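Side-chain contacts in R.Pab1 family restriction endonuclease (PDB 7CFA), which acts as a restriction DNA glycosylase of the R.PabI family, probably excising a base within its recognition sequence and so leading to cleavage of the DNA: residues A[80-85]-A[206-211]; A[94-99]-A[210-215]; A[122-127]-A[131-136]. The protein carries 2 engineered substitutions. All blocks are in the same frame, centred on the assembly; numbering follows the deposited sequence.

Contact 1: residues A[80-85]-A[206-211]; sequences SDIIFQ and NNINIF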
loop_
_atom_site.group_PDB
_atom_site.type_symbol
_atom_site.label_atom_id
_atom_site.label_comp_id
_atom_site.label_asym_id
_atom_site.label_seq_id
_atom_site.Cartn_x
_atom_site.Cartn_y
_atom_site.Cartn_z
ATOM N N SER A 80 7.592 -4.707 23.828
ATOM C CA SER A 80 7.238 -4.875 25.235
ATOM C C SER A 80 8.113 -5.918 25.914
ATOM O O SER A 80 8.382 -5.810 27.115
ATOM C CB SER A 80 5.763 -5.248 25.370
ATOM O OG SER A 80 5.510 -6.535 24.835
ATOM N N ASP A 81 8.561 -6.934 25.171
ATOM C CA ASP A 81 9.492 -7.898 25.743
ATOM C C ASP A 81 10.851 -7.267 26.014
ATOM O O ASP A 81 11.517 -7.630 26.989
ATOM C CB ASP A 81 9.642 -9.105 24.819
ATOM C CG ASP A 81 10.570 -10.157 25.389
ATOM O OD1 ASP A 81 10.306 -10.628 26.516
ATOM O OD2 ASP A 81 11.558 -10.515 24.715
ATOM N N ILE A 82 11.278 -6.329 25.165
ATOM C CA ILE A 82 12.522 -5.608 25.417
ATOM C C ILE A 82 12.400 -4.779 26.688
ATOM O O ILE A 82 13.286 -4.795 27.551
ATOM C CB ILE A 82 12.891 -4.734 24.206
ATOM C CG1 ILE A 82 13.278 -5.609 23.013
ATOM C CG2 ILE A 82 14.020 -3.777 24.558
ATOM C CD1 ILE A 82 13.257 -4.876 21.686
ATOM N N ILE A 83 11.291 -4.050 26.826
ATOM C CA ILE A 83 11.082 -3.226 28.011
ATOM C C ILE A 83 10.945 -4.090 29.256
ATOM O O ILE A 83 11.415 -3.712 30.336
ATOM C CB ILE A 83 9.860 -2.314 27.798
ATOM C CG1 ILE A 83 10.140 -1.327 26.662
ATOM C CG2 ILE A 83 9.497 -1.573 29.079
ATOM C CD1 ILE A 83 8.985 -0.409 26.340
ATOM N N PHE A 84 10.327 -5.267 29.129
ATOM C CA PHE A 84 10.174 -6.155 30.277
ATOM C C PHE A 84 11.527 -6.627 30.794
ATOM O O PHE A 84 11.769 -6.645 32.006
ATOM C CB PHE A 84 9.296 -7.348 29.900
ATOM C CG PHE A 84 9.205 -8.398 30.973
ATOM C CD1 PHE A 84 8.305 -8.264 32.016
ATOM C CD2 PHE A 84 10.018 -9.520 30.935
ATOM C CE1 PHE A 84 8.218 -9.230 33.004
ATOM C CE2 PHE A 84 9.937 -10.487 31.920
ATOM C CZ PHE A 84 9.036 -10.342 32.956
ATOM N N GLN A 85 12.422 -7.025 29.885
ATOM C CA GLN A 85 13.714 -7.557 30.309
ATOM C C GLN A 85 14.580 -6.479 30.950
ATOM O O GLN A 85 15.283 -6.743 31.932
ATOM C CB GLN A 85 14.440 -8.195 29.123
ATOM C CG GLN A 85 13.750 -9.427 28.559
ATOM C CD GLN A 85 14.574 -10.119 27.489
ATOM O OE1 GLN A 85 15.778 -10.325 27.650
ATOM N NE2 GLN A 85 13.928 -10.481 26.386
ATOM N N ASN A 206 22.304 2.615 27.368
ATOM C CA ASN A 206 22.590 3.833 26.622
ATOM C C ASN A 206 21.513 4.183 25.606
ATOM O O ASN A 206 21.495 5.320 25.120
ATOM C CB ASN A 206 23.939 3.708 25.908
ATOM C CG ASN A 206 25.093 3.519 26.872
ATOM O OD1 ASN A 206 25.072 4.025 27.994
ATOM N ND2 ASN A 206 26.111 2.787 26.436
ATOM N N ASN A 207 20.616 3.251 25.271
ATOM C CA ASN A 207 19.591 3.543 24.277
ATOM C C ASN A 207 18.236 2.934 24.629
ATOM O O ASN A 207 17.361 2.858 23.757
ATOM C CB ASN A 207 20.027 3.061 22.883
ATOM C CG ASN A 207 20.292 1.562 22.827
ATOM O OD1 ASN A 207 19.925 0.811 23.733
ATOM N ND2 ASN A 207 20.931 1.119 21.751
ATOM N N ILE A 208 18.039 2.495 25.874
ATOM C CA ILE A 208 16.778 1.852 26.233
ATOM C C ILE A 208 15.630 2.854 26.215
ATOM O O ILE A 208 14.487 2.489 25.910
ATOM C CB ILE A 208 16.902 1.152 27.602
ATOM C CG1 ILE A 208 15.609 0.409 27.951
ATOM C CG2 ILE A 208 17.257 2.150 28.696
ATOM C CD1 ILE A 208 15.193 -0.620 26.917
ATOM N N ASN A 209 15.903 4.127 26.515
ATOM C CA ASN A 209 14.836 5.121 26.547
ATOM C C ASN A 209 14.223 5.364 25.174
ATOM O O ASN A 209 13.105 5.884 25.092
ATOM C CB ASN A 209 15.351 6.435 27.132
ATOM C CG ASN A 209 15.384 6.418 28.646
ATOM O OD1 ASN A 209 14.390 6.730 29.303
ATOM N ND2 ASN A 209 16.526 6.044 29.210
ATOM N N ILE A 210 14.927 5.001 24.099
ATOM C CA ILE A 210 14.324 5.034 22.771
ATOM C C ILE A 210 13.120 4.104 22.715
ATOM O O ILE A 210 12.063 4.457 22.180
ATOM C CB ILE A 210 15.370 4.664 21.705
ATOM C CG1 ILE A 210 16.464 5.730 21.652
ATOM C CG2 ILE A 210 14.709 4.480 20.344
ATOM C CD1 ILE A 210 17.617 5.364 20.763
ATOM N N PHE A 211 13.255 2.906 23.280
ATOM C CA PHE A 211 12.146 1.959 23.267
ATOM C C PHE A 211 11.045 2.375 24.233
ATOM O O PHE A 211 9.869 2.080 23.989
ATOM C CB PHE A 211 12.672 0.552 23.569
ATOM C CG PHE A 211 13.681 0.070 22.561
ATOM C CD1 PHE A 211 15.025 0.383 22.707
ATOM C CD2 PHE A 211 13.284 -0.666 21.456
ATOM C CE1 PHE A 211 15.954 -0.040 21.775
ATOM C CE2 PHE A 211 14.211 -1.093 20.522
ATOM C CZ PHE A 211 15.546 -0.777 20.682
#
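Ile82 meets Phe211 obliquely, its side chain running across the aromatic ring at an angle and not lying along it. The methyl CG2 of Ile82 stands over one face of the ring, while the end of its longer branch reaches a ring carbon, Ile82 CD1 lying 4.1 Å from Phe211 CE2. Both branches of Ile82 thus approach the ring. The same CG2 methyl also packs against Ile208, at 4.1 Å from Ile208 CD1, and here the two isoleucines slide past each other in opposite directions. In Ile208, CG1 is anti to the backbone N (chi1 -177°), and with the bend at chi2 this brings CD1 to Ile82. Ile83, the next residue, approaches from the neighbouring side of the helix: its CD1 comes to 3.5 Å from the backbone O of Phe211, and its CG1 lies 4.4 Å from Phe211 CB. The contact is thus wholly apolar between side chains, and all four residues are buried. Helices 79-88 and 208-219 meet here, against strand 198-203, whose Ile203 touches both Ile82 and Phe211. Phe172 of strand 166-175 meets the Phe211 ring with the planes inclined at about 65°, while Ile236 of helix 223-237 packs on Ile83.

Contact 2: residues A[94-99]-A[210-215]; sequences KENLFG and IFLEML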
loop_
_atom_site.group_PDB
_atom_site.type_symbol
_atom_site.label_atom_id
_atom_site.label_comp_id
_atom_site.label_asym_id
_atom_site.label_seq_id
_atom_site.Cartn_x
_atom_site.Cartn_y
_atom_site.Cartn_z
ATOM N N LYS A 94 11.043 2.438 37.785
ATOM C CA LYS A 94 9.591 2.350 37.910
ATOM C C LYS A 94 8.930 3.692 37.628
ATOM O O LYS A 94 7.824 3.737 37.076
ATOM C CB LYS A 94 9.205 1.852 39.306
ATOM C CG LYS A 94 9.700 0.452 39.631
ATOM C CD LYS A 94 9.384 0.068 41.069
ATOM C CE LYS A 94 9.927 -1.315 41.398
ATOM N NZ LYS A 94 9.720 -1.671 42.830
ATOM N N GLU A 95 9.597 4.792 37.990
ATOM C CA GLU A 95 9.060 6.124 37.728
ATOM C C GLU A 95 8.929 6.397 36.236
ATOM O O GLU A 95 8.062 7.177 35.822
ATOM C CB GLU A 95 9.950 7.186 38.379
ATOM C CG GLU A 95 10.005 7.132 39.902
ATOM C CD GLU A 95 10.901 6.025 40.433
ATOM O OE1 GLU A 95 11.533 5.317 39.621
ATOM O OE2 GLU A 95 10.972 5.865 41.670
ATOM N N ASN A 96 9.788 5.787 35.418
ATOM C CA ASN A 96 9.670 5.941 33.972
ATOM C C ASN A 96 8.371 5.327 33.468
ATOM O O ASN A 96 7.644 5.944 32.680
ATOM C CB ASN A 96 10.871 5.305 33.272
ATOM C CG ASN A 96 12.183 5.977 33.634
ATOM O OD1 ASN A 96 12.208 7.141 34.031
ATOM N ND2 ASN A 96 13.283 5.243 33.494
ATOM N N LEU A 97 8.061 4.109 33.916
ATOM C CA LEU A 97 6.816 3.472 33.505
ATOM C C LEU A 97 5.605 4.187 34.085
ATOM O O LEU A 97 4.572 4.292 33.414
ATOM C CB LEU A 97 6.823 2.001 33.914
ATOM C CG LEU A 97 7.893 1.131 33.250
ATOM C CD1 LEU A 97 7.817 -0.298 33.761
ATOM C CD2 LEU A 97 7.754 1.166 31.732
ATOM N N PHE A 98 5.710 4.691 35.319
ATOM C CA PHE A 98 4.601 5.437 35.905
ATOM C C PHE A 98 4.357 6.739 35.154
ATOM O O PHE A 98 3.204 7.141 34.960
ATOM C CB PHE A 98 4.869 5.713 37.385
ATOM C CG PHE A 98 4.503 4.570 38.289
ATOM C CD1 PHE A 98 5.480 3.878 38.984
ATOM C CD2 PHE A 98 3.181 4.185 38.438
ATOM C CE1 PHE A 98 5.147 2.825 39.814
ATOM C CE2 PHE A 98 2.840 3.132 39.267
ATOM C CZ PHE A 98 3.825 2.451 39.955
ATOM N N GLY A 99 5.429 7.410 34.726
ATOM C CA GLY A 99 5.262 8.631 33.954
ATOM C C GLY A 99 4.557 8.391 32.633
ATOM O O GLY A 99 3.729 9.199 32.205
ATOM N N ILE A 210 14.927 5.001 24.099
ATOM C CA ILE A 210 14.324 5.034 22.771
ATOM C C ILE A 210 13.120 4.104 22.715
ATOM O O ILE A 210 12.063 4.457 22.180
ATOM C CB ILE A 210 15.370 4.664 21.705
ATOM C CG1 ILE A 210 16.464 5.730 21.652
ATOM C CG2 ILE A 210 14.709 4.480 20.344
ATOM C CD1 ILE A 210 17.617 5.364 20.763
ATOM N N PHE A 211 13.255 2.906 23.280
ATOM C CA PHE A 211 12.146 1.959 23.267
ATOM C C PHE A 211 11.045 2.375 24.233
ATOM O O PHE A 211 9.869 2.080 23.989
ATOM C CB PHE A 211 12.672 0.552 23.569
ATOM C CG PHE A 211 13.681 0.070 22.561
ATOM C CD1 PHE A 211 15.025 0.383 22.707
ATOM C CD2 PHE A 211 13.284 -0.666 21.456
ATOM C CE1 PHE A 211 15.954 -0.040 21.775
ATOM C CE2 PHE A 211 14.211 -1.093 20.522
ATOM C CZ PHE A 211 15.546 -0.777 20.682
ATOM N N LEU A 212 11.396 3.074 25.316
ATOM C CA LEU A 212 10.371 3.607 26.212
ATOM C C LEU A 212 9.564 4.708 25.536
ATOM O O LEU A 212 8.335 4.756 25.672
ATOM C CB LEU A 212 11.009 4.130 27.498
ATOM C CG LEU A 212 11.461 3.080 28.514
ATOM C CD1 LEU A 212 12.207 3.739 29.661
ATOM C CD2 LEU A 212 10.265 2.296 29.033
ATOM N N GLU A 213 10.233 5.608 24.811
ATOM C CA GLU A 213 9.510 6.635 24.067
ATOM C C GLU A 213 8.662 6.028 22.957
ATOM O O GLU A 213 7.611 6.578 22.610
ATOM C CB GLU A 213 10.488 7.659 23.489
ATOM C CG GLU A 213 11.178 8.510 24.542
ATOM C CD GLU A 213 12.028 9.615 23.945
ATOM O OE1 GLU A 213 12.051 9.755 22.703
ATOM O OE2 GLU A 213 12.675 10.349 24.721
ATOM N N MET A 214 9.097 4.899 22.395
ATOM C CA MET A 214 8.312 4.246 21.354
ATOM C C MET A 214 7.057 3.609 21.936
ATOM O O MET A 214 5.999 3.608 21.295
ATOM C CB MET A 214 9.161 3.199 20.638
ATOM C CG MET A 214 8.627 2.789 19.280
ATOM S SD MET A 214 9.599 1.448 18.575
ATOM C CE MET A 214 11.249 1.983 19.015
ATOM N N LEU A 215 7.158 3.056 23.146
ATOM C CA LEU A 215 5.972 2.546 23.824
ATOM C C LEU A 215 4.963 3.662 24.062
ATOM O O LEU A 215 3.756 3.472 23.869
ATOM C CB LEU A 215 6.363 1.889 25.147
ATOM C CG LEU A 215 5.249 1.114 25.851
ATOM C CD1 LEU A 215 4.884 -0.128 25.050
ATOM C CD2 LEU A 215 5.646 0.749 27.273
#
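Leu212 gives up the most surface here, dividing its two methyl groups between consecutive residues of helix 94-106. Its CD2 meets the end of Leu97, with 3.9 Å between Leu97 CD2 and Leu212 CD2, and the two side chains cross at about a right angle, so that methyl touches methyl without the chains running alongside each other. Its other branch turns to Asn96, where Leu212 CD1 lies 4.2 Å from Asn96 CB; the aliphatic root of the asparagine does the touching. In Leu212, CG is anti to the carbonyl carbon (chi1 -76°), and the fork beyond it spreads over both neighbours. The backbones stay well apart, 8.1 Å between Leu97 CA and Leu212 CA, and the leucine ends span that gap. About 123 Å² is buried in all, a light contact that is only part of a larger apolar core. Phe87 of helix 79-88 and Ile236 and Leu237 of helix 223-237 also pack on Leu97, whereas Met214 of helix 208-219 reaches strand 166-175. This is ordinary leucine-mediated packing between helices, within a helical cluster that helix 208-219 joins to the large antiparallel sheet.

Contact 3: residues A[122-127]-A[131-136]; sequences FTQKQV and NFLESY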
loop_
_atom_site.group_PDB
_atom_site.type_symbol
_atom_site.label_atom_id
_atom_site.label_comp_id
_atom_site.label_asym_id
_atom_site.label_seq_id
_atom_site.Cartn_x
_atom_site.Cartn_y
_atom_site.Cartn_z
ATOM N N PHE A 122 -11.523 18.053 -7.911
ATOM C CA PHE A 122 -11.173 17.632 -9.258
ATOM C C PHE A 122 -10.593 18.793 -10.055
ATOM O O PHE A 122 -10.907 19.962 -9.817
ATOM C CB PHE A 122 -12.396 17.088 -9.995
ATOM C CG PHE A 122 -12.766 15.685 -9.618
ATOM C CD1 PHE A 122 -11.891 14.637 -9.853
ATOM C CD2 PHE A 122 -14.001 15.408 -9.056
ATOM C CE1 PHE A 122 -12.233 13.342 -9.515
ATOM C CE2 PHE A 122 -14.351 14.115 -8.718
ATOM C CZ PHE A 122 -13.463 13.080 -8.948
ATOM N N THR A 123 -9.738 18.452 -11.014
ATOM C CA THR A 123 -9.292 19.377 -12.045
ATOM C C THR A 123 -9.363 18.671 -13.390
ATOM O O THR A 123 -9.241 17.446 -13.473
ATOM C CB THR A 123 -7.858 19.884 -11.802
ATOM O OG1 THR A 123 -6.977 18.769 -11.617
ATOM C CG2 THR A 123 -7.799 20.790 -10.576
ATOM N N GLN A 124 -9.573 19.451 -14.446
ATOM C CA GLN A 124 -9.583 18.898 -15.793
ATOM C C GLN A 124 -8.156 18.649 -16.259
ATOM O O GLN A 124 -7.318 19.555 -16.228
ATOM C CB GLN A 124 -10.301 19.840 -16.759
ATOM C CG GLN A 124 -11.810 19.865 -16.594
ATOM C CD GLN A 124 -12.505 20.639 -17.698
ATOM O OE1 GLN A 124 -12.066 21.722 -18.084
ATOM N NE2 GLN A 124 -13.591 20.080 -18.218
ATOM N N LYS A 125 -7.880 17.419 -16.688
ATOM C CA LYS A 125 -6.548 17.019 -17.121
ATOM C C LYS A 125 -6.651 16.271 -18.439
ATOM O O LYS A 125 -7.446 15.335 -18.566
ATOM C CB LYS A 125 -5.860 16.144 -16.069
ATOM C CG LYS A 125 -4.414 15.796 -16.391
ATOM C CD LYS A 125 -3.857 14.796 -15.389
ATOM C CE LYS A 125 -2.370 14.559 -15.590
ATOM N NZ LYS A 125 -1.831 13.588 -14.595
ATOM N N GLN A 126 -5.843 16.680 -19.411
ATOM C CA GLN A 126 -5.822 16.071 -20.734
ATOM C C GLN A 126 -4.504 15.332 -20.918
ATOM O O GLN A 126 -3.431 15.929 -20.785
ATOM C CB GLN A 126 -6.007 17.131 -21.819
ATOM C CG GLN A 126 -6.027 16.584 -23.234
ATOM C CD GLN A 126 -6.348 17.650 -24.264
ATOM O OE1 GLN A 126 -5.463 18.138 -24.967
ATOM N NE2 GLN A 126 -7.622 18.016 -24.360
ATOM N N VAL A 127 -4.589 14.037 -21.210
ATOM C CA VAL A 127 -3.429 13.204 -21.509
ATOM C C VAL A 127 -3.643 12.593 -22.884
ATOM O O VAL A 127 -4.678 11.960 -23.131
ATOM C CB VAL A 127 -3.212 12.111 -20.451
ATOM C CG1 VAL A 127 -2.019 11.242 -20.827
ATOM C CG2 VAL A 127 -3.018 12.728 -19.074
ATOM N N ASN A 131 -9.534 13.634 -22.341
ATOM C CA ASN A 131 -9.898 14.442 -21.185
ATOM C C ASN A 131 -10.237 13.555 -19.994
ATOM O O ASN A 131 -11.063 12.645 -20.104
ATOM C CB ASN A 131 -11.084 15.347 -21.521
ATOM C CG ASN A 131 -10.743 16.389 -22.566
ATOM O OD1 ASN A 131 -9.643 16.943 -22.570
ATOM N ND2 ASN A 131 -11.684 16.659 -23.463
ATOM N N PHE A 132 -9.595 13.827 -18.863
ATOM C CA PHE A 132 -9.847 13.136 -17.608
ATOM C C PHE A 132 -10.208 14.145 -16.527
ATOM O O PHE A 132 -9.995 15.352 -16.666
ATOM C CB PHE A 132 -8.623 12.329 -17.150
ATOM C CG PHE A 132 -8.193 11.260 -18.110
ATOM C CD1 PHE A 132 -8.733 9.986 -18.036
ATOM C CD2 PHE A 132 -7.226 11.518 -19.067
ATOM C CE1 PHE A 132 -8.329 8.995 -18.912
ATOM C CE2 PHE A 132 -6.818 10.531 -19.946
ATOM C CZ PHE A 132 -7.371 9.269 -19.868
ATOM N N LEU A 133 -10.751 13.630 -15.430
ATOM C CA LEU A 133 -10.875 14.376 -14.186
ATOM C C LEU A 133 -9.805 13.860 -13.236
ATOM O O LEU A 133 -9.723 12.651 -12.983
ATOM C CB LEU A 133 -12.270 14.230 -13.577
ATOM C CG LEU A 133 -13.402 14.879 -14.374
ATOM C CD1 LEU A 133 -14.736 14.654 -13.686
ATOM C CD2 LEU A 133 -13.139 16.365 -14.570
ATOM N N GLU A 134 -8.973 14.766 -12.736
ATOM C CA GLU A 134 -7.862 14.402 -11.873
ATOM C C GLU A 134 -8.138 14.831 -10.440
ATOM O O GLU A 134 -8.627 15.937 -10.193
ATOM C CB GLU A 134 -6.553 15.032 -12.353
ATOM C CG GLU A 134 -5.351 14.611 -11.523
ATOM C CD GLU A 134 -4.053 15.203 -12.023
ATOM O OE1 GLU A 134 -3.995 16.437 -12.209
ATOM O OE2 GLU A 134 -3.096 14.427 -12.242
ATOM N N SER A 135 -7.817 13.944 -9.503
ATOM C CA SER A 135 -7.922 14.219 -8.082
ATOM C C SER A 135 -6.739 13.561 -7.386
ATOM O O SER A 135 -6.022 12.746 -7.972
ATOM C CB SER A 135 -9.254 13.714 -7.508
ATOM O OG SER A 135 -9.350 13.972 -6.118
ATOM N N TYR A 136 -6.530 13.928 -6.126
ATOM C CA TYR A 136 -5.439 13.383 -5.333
ATOM C C TYR A 136 -5.976 12.827 -4.025
ATOM O O TYR A 136 -6.885 13.404 -3.420
ATOM C CB TYR A 136 -4.370 14.443 -5.037
ATOM C CG TYR A 136 -3.552 14.849 -6.237
ATOM C CD1 TYR A 136 -3.992 15.847 -7.095
ATOM C CD2 TYR A 136 -2.337 14.236 -6.511
ATOM C CE1 TYR A 136 -3.246 16.221 -8.195
ATOM C CE2 TYR A 136 -1.583 14.602 -7.607
ATOM C CZ TYR A 136 -2.043 15.595 -8.446
ATOM O OH TYR A 136 -1.296 15.967 -9.540
#
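Lys125 and Glu134 both carry CG anti to the backbone N (chi1 -174° and -177°) and continue extended beyond it, leaving the same face of the hairpin and crossing obliquely until their charged ends meet. The salt bridge is 2.8 Å from Lys125 NZ to Glu134 OE2, and the ammonium group approaches from above the carboxylate plane. Lys125 CD also lies close, 3.4 Å from Glu134 CD. A second bond of Lys125 NZ goes to the backbone O of Lys114 of the second subunit, tying this charge pair to the interface. On the other face, Gln126 and Asn131 run side by side, and Gln126 NE2 donates to Asn131 OD1 at 2.9 Å in a nearly straight bond (175° at the hydrogen) that lies in the glutamine amide plane. Phe122 crosses Leu133 at about a right angle, with Phe122 CD1 3.8 Å from Leu133 CB, while Glu134 O sits at the edge of its ring. At the turn end, Phe132 CE2 packs 4.0 Å from Val127 CB. Thr123 with Glu134 and Lys125 with Phe132 form the hydrogen-bonded antiparallel pairs, each closed by two backbone bonds. Strands 118-127 and 130-145 thus make a projecting beta hairpin, and residues 133-136 pair antiparallel with a strand of the second subunit, so the sheet continues across the dimer.

Contacts 1 and 2 are two sides of one apolar core, their centres 8 Å apart and both built on helix 208-219. Ile83 bridges them: its CD1 lies 3.7 Å from Leu215 CD2, and its CG2 is 3.9 Å from Leu212 CD2 and 4.2 Å from Leu97 CD2. Helices 79-88 and 94-106, successive in the chain, both pack on helix 208-219. Contact 3 belongs to a different region, beyond the chain's centre, with its own centre about 49 Å from that of contact 1 and 48 Å from that of contact 2; its nearest atoms are about 29 Å from contact 2. The first two hold the helices together within one subunit, whereas the third reaches to the second subunit.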